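Local structure of DUF985 domain-containing protein (Shewanella oneidensis, 1YUD) at residues D70-F75 with Q108-K113. The protein is of unknown function but belongs to the DUF985 family of the cupin superfamily, whose members share a beta-barrel fold. Residues are numbered along the deposited sequence; the frame is centred on the assembly and turned at random.
Sequences DEMWYF and QFLVPK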
ATOM      1  N   ASP A  70       1.013  13.512   4.001  1.00 43.23           N
ATOM      2  CA  ASP A  70       1.755  12.316   4.324  1.00 44.03           C
ATOM      3  C   ASP A  70       1.716  11.365   3.136  1.00 43.43           C
ATOM      4  O   ASP A  70       0.889  11.505   2.229  1.00 42.39           O
ATOM      5  CB  ASP A  70       1.136  11.628   5.546  1.00 47.18           C
ATOM      6  CG  ASP A  70       1.414  12.366   6.833  1.00 48.00           C
ATOM      7  OD1 ASP A  70       0.861  11.950   7.872  1.00 49.67           O
ATOM      8  OD2 ASP A  70       2.188  13.347   6.800  1.00 49.08           O
ATOM      9  N   GLU A  71       2.602  10.382   3.143  1.00 41.79           N
ATOM     10  CA  GLU A  71       2.617   9.436   2.059  1.00 42.02           C
ATOM     11  C   GLU A  71       2.942   8.067   2.604  1.00 42.02           C
ATOM     12  O   GLU A  71       3.950   7.874   3.268  1.00 45.21           O
ATOM     13  CB  GLU A  71       3.650   9.852   1.017  1.00 42.50           C
ATOM     14  CG  GLU A  71       3.498   9.156  -0.319  1.00 46.29           C
ATOM     15  CD  GLU A  71       4.511   9.644  -1.338  1.00 50.47           C
ATOM     16  OE1 GLU A  71       5.666   9.161  -1.335  1.00 51.79           O
ATOM     17  OE2 GLU A  71       4.153  10.535  -2.134  1.00 52.68           O
HETATM   18  N   MSE A  72       2.078   7.105   2.352  1.00 40.62           N
HETATM   19  CA  MSE A  72       2.375   5.789   2.833  1.00 41.34           C
HETATM   20  C   MSE A  72       3.158   5.070   1.743  1.00 41.23           C
HETATM   21  O   MSE A  72       2.994   5.344   0.555  1.00 42.09           O
HETATM   22  CB  MSE A  72       1.082   5.059   3.199  1.00 45.27           C
HETATM   23  CG  MSE A  72       0.590   5.381   4.624  1.00 46.68           C
HETATM   24 SE   MSE A  72       1.765   4.691   6.028  1.00 54.98          SE
HETATM   25  CE  MSE A  72       1.507   2.800   5.687  1.00 45.69           C
ATOM     26  N   TRP A  73       4.044   4.175   2.149  1.00 39.98           N
ATOM     27  CA  TRP A  73       4.833   3.439   1.191  1.00 39.16           C
ATOM     28  C   TRP A  73       4.624   1.958   1.394  1.00 38.81           C
ATOM     29  O   TRP A  73       4.839   1.436   2.484  1.00 40.19           O
ATOM     30  CB  TRP A  73       6.314   3.783   1.347  1.00 39.95           C
ATOM     31  CG  TRP A  73       6.696   5.102   0.723  1.00 43.48           C
ATOM     32  CD1 TRP A  73       6.149   6.325   0.992  1.00 44.34           C
ATOM     33  CD2 TRP A  73       7.725   5.330  -0.255  1.00 42.99           C
ATOM     34  NE1 TRP A  73       6.775   7.301   0.245  1.00 44.47           N
ATOM     35  CE2 TRP A  73       7.746   6.716  -0.529  1.00 43.65           C
ATOM     36  CE3 TRP A  73       8.633   4.494  -0.925  1.00 43.08           C
ATOM     37  CZ2 TRP A  73       8.641   7.291  -1.442  1.00 42.96           C
ATOM     38  CZ3 TRP A  73       9.523   5.064  -1.831  1.00 43.34           C
ATOM     39  CH2 TRP A  73       9.519   6.454  -2.080  1.00 43.18           C
ATOM     40  N   TYR A  74       4.198   1.275   0.342  1.00 37.00           N
ATOM     41  CA  TYR A  74       3.986  -0.161   0.428  1.00 35.92           C
ATOM     42  C   TYR A  74       5.080  -0.805  -0.412  1.00 36.83           C
ATOM     43  O   TYR A  74       5.676  -0.151  -1.266  1.00 39.47           O
ATOM     44  CB  TYR A  74       2.589  -0.497  -0.103  1.00 33.52           C
ATOM     45  CG  TYR A  74       1.506   0.180   0.710  1.00 29.19           C
ATOM     46  CD1 TYR A  74       0.986  -0.426   1.850  1.00 25.13           C
ATOM     47  CD2 TYR A  74       1.084   1.466   0.400  1.00 25.30           C
ATOM     48  CE1 TYR A  74       0.081   0.236   2.662  1.00 24.55           C
ATOM     49  CE2 TYR A  74       0.189   2.140   1.211  1.00 25.42           C
ATOM     50  CZ  TYR A  74      -0.305   1.520   2.346  1.00 25.36           C
ATOM     51  OH  TYR A  74      -1.119   2.213   3.213  1.00 24.38           O
ATOM     52  N   PHE A  75       5.360  -2.073  -0.173  1.00 36.17           N
ATOM     53  CA  PHE A  75       6.396  -2.747  -0.933  1.00 35.81           C
ATOM     54  C   PHE A  75       5.814  -3.920  -1.708  1.00 36.38           C
ATOM     55  O   PHE A  75       5.299  -4.880  -1.116  1.00 35.36           O
ATOM     56  CB  PHE A  75       7.492  -3.253   0.005  1.00 34.60           C
ATOM     57  CG  PHE A  75       8.670  -3.827  -0.708  1.00 33.97           C
ATOM     58  CD1 PHE A  75       9.670  -2.991  -1.205  1.00 36.46           C
ATOM     59  CD2 PHE A  75       8.773  -5.201  -0.913  1.00 33.47           C
ATOM     60  CE1 PHE A  75      10.775  -3.517  -1.907  1.00 35.22           C
ATOM     61  CE2 PHE A  75       9.859  -5.743  -1.610  1.00 34.76           C
ATOM     62  CZ  PHE A  75      10.867  -4.894  -2.108  1.00 34.71           C
ATOM     63  N   GLN A 108       6.062  -1.541   5.084  1.00 38.07           N
ATOM     64  CA  GLN A 108       5.394  -0.243   5.009  1.00 35.31           C
ATOM     65  C   GLN A 108       6.166   0.836   5.733  1.00 33.81           C
ATOM     66  O   GLN A 108       6.867   0.579   6.702  1.00 37.10           O
ATOM     67  CB  GLN A 108       3.983  -0.300   5.615  1.00 34.35           C
ATOM     68  CG  GLN A 108       2.867  -0.634   4.634  1.00 32.46           C
ATOM     69  CD  GLN A 108       1.616  -1.130   5.342  1.00 34.90           C
ATOM     70  OE1 GLN A 108       0.815  -0.338   5.862  1.00 31.10           O
ATOM     71  NE2 GLN A 108       1.450  -2.455   5.384  1.00 33.63           N
ATOM     72  N   PHE A 109       6.040   2.057   5.260  1.00 30.38           N
ATOM     73  CA  PHE A 109       6.699   3.133   5.927  1.00 29.24           C
ATOM     74  C   PHE A 109       5.928   4.402   5.671  1.00 31.77           C
ATOM     75  O   PHE A 109       5.336   4.578   4.607  1.00 33.50           O
ATOM     76  CB  PHE A 109       8.137   3.305   5.462  1.00 25.01           C
ATOM     77  CG  PHE A 109       8.872   4.322   6.263  1.00 20.63           C
ATOM     78  CD1 PHE A 109       9.483   3.972   7.456  1.00 19.37           C
ATOM     79  CD2 PHE A 109       8.824   5.655   5.913  1.00 19.95           C
ATOM     80  CE1 PHE A 109      10.023   4.936   8.289  1.00 15.47           C
ATOM     81  CE2 PHE A 109       9.365   6.622   6.747  1.00 19.54           C
ATOM     82  CZ  PHE A 109       9.958   6.251   7.929  1.00 15.46           C
ATOM     83  N   LEU A 110       5.959   5.300   6.645  1.00 33.66           N
ATOM     84  CA  LEU A 110       5.236   6.545   6.532  1.00 36.31           C
ATOM     85  C   LEU A 110       6.170   7.747   6.517  1.00 38.39           C
ATOM     86  O   LEU A 110       6.811   8.072   7.512  1.00 40.33           O
ATOM     87  CB  LEU A 110       4.231   6.620   7.688  1.00 34.07           C
ATOM     88  CG  LEU A 110       3.373   7.859   7.871  1.00 32.18           C
ATOM     89  CD1 LEU A 110       4.200   8.926   8.533  1.00 32.09           C
ATOM     90  CD2 LEU A 110       2.816   8.308   6.528  1.00 31.26           C
ATOM     91  N   VAL A 111       6.251   8.405   5.372  1.00 41.60           N
ATOM     92  CA  VAL A 111       7.099   9.575   5.234  1.00 44.85           C
ATOM     93  C   VAL A 111       6.258  10.814   5.565  1.00 48.88           C
ATOM     94  O   VAL A 111       5.432  11.272   4.763  1.00 49.21           O
ATOM     95  CB  VAL A 111       7.728   9.640   3.800  1.00 42.98           C
ATOM     96  CG1 VAL A 111       6.713   9.237   2.758  1.00 39.92           C
ATOM     97  CG2 VAL A 111       8.256  11.035   3.526  1.00 41.73           C
ATOM     98  N   PRO A 112       6.453  11.361   6.777  1.00 52.53           N
ATOM     99  CA  PRO A 112       5.742  12.541   7.292  1.00 54.07           C
ATOM    100  C   PRO A 112       5.794  13.744   6.387  1.00 54.29           C
ATOM    101  O   PRO A 112       6.841  14.059   5.836  1.00 56.40           O
ATOM    102  CB  PRO A 112       6.421  12.804   8.643  1.00 54.69           C
ATOM    103  CG  PRO A 112       7.801  12.260   8.454  1.00 55.12           C
ATOM    104  CD  PRO A 112       7.531  10.961   7.702  1.00 53.33           C
ATOM    105  N   LYS A 113       4.661  14.422   6.251  1.00 54.60           N
ATOM    106  CA  LYS A 113       4.584  15.605   5.408  1.00 54.62           C
ATOM    107  C   LYS A 113       5.489  16.717   5.911  1.00 54.49           C
ATOM    108  O   LYS A 113       6.006  16.656   7.029  1.00 53.49           O
ATOM    109  CB  LYS A 113       3.143  16.118   5.332  1.00 55.62           C
ATOM    110  CG  LYS A 113       2.537  16.540   6.663  1.00 57.76           C
ATOM    111  CD  LYS A 113       1.100  17.027   6.477  1.00 57.77           C
ATOM    112  CE  LYS A 113       0.472  17.445   7.798  1.00 58.26           C
ATOM    113  NZ  LYS A 113      -0.939  17.879   7.611  1.00 59.05           N
TER
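Gln108 crosses the ring of Tyr74 at a slant, and its side chain can be followed outward atom by atom. CB sits near Trp73 O and the selenomethionine methyl Met72 CE; CG then packs 3.4 Å from Tyr74 CD1, and CD lies as close to CE1 of the same ring. Amide and ring planes are 34° apart. OE1 ends between Tyr74 CE1 and Met72 CE, and both ends of the amide bond to the second subunit: OE1 to the hydroxyls of its Ser35 and Ser51, NE2 to its Ile52 O. Glutamine suits this place because its aliphatic stem packs on an aromatic while its amide both accepts and donates. Cut back to an alanine, this position would probably leave those groups without their amide partner and open a gap beside Tyr74.

Behind this pair the strands run antiparallel. Trp73 and Phe109 form a hydrogen-bonded pair, Trp73 N to Phe109 O at 2.8 Å, and Glu71 and Val111 form another, in which Val111 N to Glu71 O is the firmer bond and its return weak. Between them, on the Gln108 side, Met72 SE rests 3.5 Å from Leu110 CB; bends at chi2 (-67°) and chi3 let this long, flexible chain also bring CE to Gln108. On the other face branched Val111 puts CG1 3.5 Å from CD1 of the broad Trp73 ring, two apolar groups suited to a barrel interior. Just before strand 71-76, the short carboxylate of Asp70 accepts Lys113 N through OD2 at 2.8 Å, tying down the chain that leaves strand 109-111.

Strand 109-111 edges the six-stranded sheet within this chain, and strand 126-133 flanks 71-76 on its other side. Trp73, Phe109 and Val111 face strands 81-86, 92-97 and 116-121, whereas Met72, Tyr74, Gln108 and Leu110 meet the second subunit.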